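Local coordinates for protein mannitol dehydrogenase (Pseudomonas fluorescens, PDB 1LJ8) that binds NAD and probably catalyses the reversible oxidation of mannitol to fructose as a mannitol 2-dehydrogenase, at residues T389-I394 against T457-S462. Residues are numbered along the deposited sequence; the frame is centred on the assembly and turned at random.
Sequences TINRLI and TAIPNS
The carboxamide of N391 meets A458 over one of its faces: the A458 methyl CB stands 3.6 Å from N391 OD1, well out of the amide plane. A water only slightly out of that plane, displaced to the same side as the methyl, donates to N391 OD1 over 2.7 Å and accepts from the backbone N of I459 at 2.9 Å. This bridge is the polar link in a helix-to-loop packing within the C-terminal domain, where helix 387-396 lies against the connection from helix 452-455 to helix 463-488; no direct hydrogen bond joins the two segments. A second carboxamide, that of N461, pins its own loop: ND2 bonds to T457 O at 2.7 Å, almost straight (176°), and the acceptor lies in the amide plane.

The rest is mainly apolar packing. I390 and I394, one helical turn apart, both direct CB at the loop. In I394, chi1 (-72°) puts CG1 beside the backbone N and anti to the carbonyl carbon, and the extended second torsion then carries CD1 over the loop backbone, 3.9 Å from I459 CA, while S462 CB lies equally far from I394 CD1. An alanine in place of I394 would probably open a gap between the helix and the loop over I459 CA and S462 CB, and leave the A458 methyl with less apolar cover. S462 is the N-cap of helix 463-488, its OG bonded to F465 N, so I394 packs directly on the start of that helix; the F465 side chain also touches I390, I394 and I459. The side chains of I390 and I459 cross at about a right angle, and there the fit is closest: I390 CG2 presses on I459 CG1 at 3.5 Å, tighter than ordinary van der Waals contact.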
loop_
_atom_site.group_PDB
_atom_site.type_symbol
_atom_site.label_atom_id
_atom_site.label_comp_id
_atom_site.label_asym_id
_atom_site.label_seq_id
_atom_site.Cartn_x
_atom_site.Cartn_y
_atom_site.Cartn_z
ATOM N N THR A 389 16.489 -6.153 2.971
ATOM C CA THR A 389 16.915 -7.551 3.058
ATOM C C THR A 389 18.243 -7.722 2.308
ATOM O O THR A 389 19.179 -8.335 2.840
ATOM C CB THR A 389 15.817 -8.503 2.448
ATOM O OG1 THR A 389 14.670 -8.470 3.311
ATOM C CG2 THR A 389 16.339 -9.950 2.301
ATOM N N ILE A 390 18.327 -7.220 1.064
ATOM C CA ILE A 390 19.563 -7.333 0.289
ATOM C C ILE A 390 20.732 -6.702 1.051
ATOM O O ILE A 390 21.824 -7.283 1.120
ATOM C CB ILE A 390 19.446 -6.631 -1.087
ATOM C CG1 ILE A 390 18.487 -7.450 -1.977
ATOM C CG2 ILE A 390 20.833 -6.547 -1.796
ATOM C CD1 ILE A 390 18.075 -6.707 -3.244
ATOM N N ASN A 391 20.516 -5.515 1.602
ATOM C CA ASN A 391 21.630 -4.856 2.310
ATOM C C ASN A 391 22.148 -5.699 3.464
ATOM O O ASN A 391 23.352 -5.711 3.772
ATOM C CB ASN A 391 21.204 -3.487 2.880
ATOM C CG ASN A 391 21.018 -2.436 1.802
ATOM O OD1 ASN A 391 21.478 -2.609 0.661
ATOM N ND2 ASN A 391 20.314 -1.342 2.149
ATOM N N ARG A 392 21.236 -6.353 4.152
ATOM C CA ARG A 392 21.644 -7.186 5.281
ATOM C C ARG A 392 22.437 -8.387 4.752
ATOM O O ARG A 392 23.427 -8.817 5.342
ATOM C CB ARG A 392 20.391 -7.634 6.066
ATOM C CG ARG A 392 20.630 -8.703 7.148
ATOM C CD ARG A 392 21.588 -8.161 8.263
ATOM N NE ARG A 392 21.532 -9.068 9.412
ATOM C CZ ARG A 392 20.608 -8.986 10.379
ATOM N NH1 ARG A 392 19.681 -8.035 10.352
ATOM N NH2 ARG A 392 20.586 -9.905 11.345
ATOM N N LEU A 393 22.008 -8.958 3.633
ATOM C CA LEU A 393 22.754 -10.096 3.097
ATOM C C LEU A 393 24.162 -9.660 2.691
ATOM O O LEU A 393 25.144 -10.373 2.940
ATOM C CB LEU A 393 22.041 -10.701 1.878
ATOM C CG LEU A 393 20.596 -11.200 2.120
ATOM C CD1 LEU A 393 19.940 -11.717 0.812
ATOM C CD2 LEU A 393 20.646 -12.330 3.156
ATOM N N ILE A 394 24.268 -8.470 2.109
ATOM C CA ILE A 394 25.570 -7.951 1.692
ATOM C C ILE A 394 26.436 -7.730 2.941
ATOM O O ILE A 394 27.569 -8.203 3.001
ATOM C CB ILE A 394 25.419 -6.631 0.906
ATOM C CG1 ILE A 394 24.831 -6.937 -0.490
ATOM C CG2 ILE A 394 26.827 -5.916 0.766
ATOM C CD1 ILE A 394 24.377 -5.646 -1.222
ATOM N N THR A 457 23.252 2.496 -1.486
ATOM C CA THR A 457 24.675 2.531 -1.820
ATOM C C THR A 457 25.472 1.249 -1.613
ATOM O O THR A 457 26.622 1.177 -2.043
ATOM C CB THR A 457 25.390 3.659 -1.036
ATOM O OG1 THR A 457 25.186 3.461 0.364
ATOM C CG2 THR A 457 24.832 5.027 -1.442
ATOM N N ALA A 458 24.888 0.252 -0.970
ATOM C CA ALA A 458 25.579 -1.031 -0.759
ATOM C C ALA A 458 25.537 -1.870 -2.032
ATOM O O ALA A 458 26.567 -2.366 -2.484
ATOM C CB ALA A 458 24.941 -1.817 0.381
ATOM N N ILE A 459 24.342 -2.013 -2.601
ATOM C CA ILE A 459 24.136 -2.796 -3.830
ATOM C C ILE A 459 25.107 -2.465 -4.994
ATOM O O ILE A 459 25.789 -3.348 -5.501
ATOM C CB ILE A 459 22.629 -2.662 -4.269
ATOM C CG1 ILE A 459 21.779 -3.675 -3.474
ATOM C CG2 ILE A 459 22.431 -2.887 -5.777
ATOM C CD1 ILE A 459 20.258 -3.349 -3.563
ATOM N N PRO A 460 25.189 -1.196 -5.422
ATOM C CA PRO A 460 26.108 -0.874 -6.528
ATOM C C PRO A 460 27.579 -1.051 -6.192
ATOM O O PRO A 460 28.391 -1.201 -7.067
ATOM C CB PRO A 460 25.779 0.592 -6.842
ATOM C CG PRO A 460 25.284 1.115 -5.521
ATOM C CD PRO A 460 24.383 -0.025 -5.061
ATOM N N ASN A 461 27.912 -1.037 -4.917
ATOM C CA ASN A 461 29.303 -1.171 -4.496
ATOM C C ASN A 461 29.666 -2.578 -4.051
ATOM O O ASN A 461 30.780 -2.826 -3.539
ATOM C CB ASN A 461 29.570 -0.135 -3.394
ATOM C CG ASN A 461 29.574 1.283 -3.959
ATOM O OD1 ASN A 461 30.467 1.618 -4.723
ATOM N ND2 ASN A 461 28.554 2.098 -3.630
ATOM N N SER A 462 28.729 -3.509 -4.248
ATOM C CA SER A 462 28.941 -4.900 -3.865
ATOM C C SER A 462 29.298 -5.787 -5.072
ATOM O O SER A 462 28.442 -6.114 -5.899
ATOM C CB SER A 462 27.691 -5.438 -3.182
ATOM O OG SER A 462 27.793 -6.836 -2.995
HETATM O O HOH W 1 22.128 -0.742 -1.164
#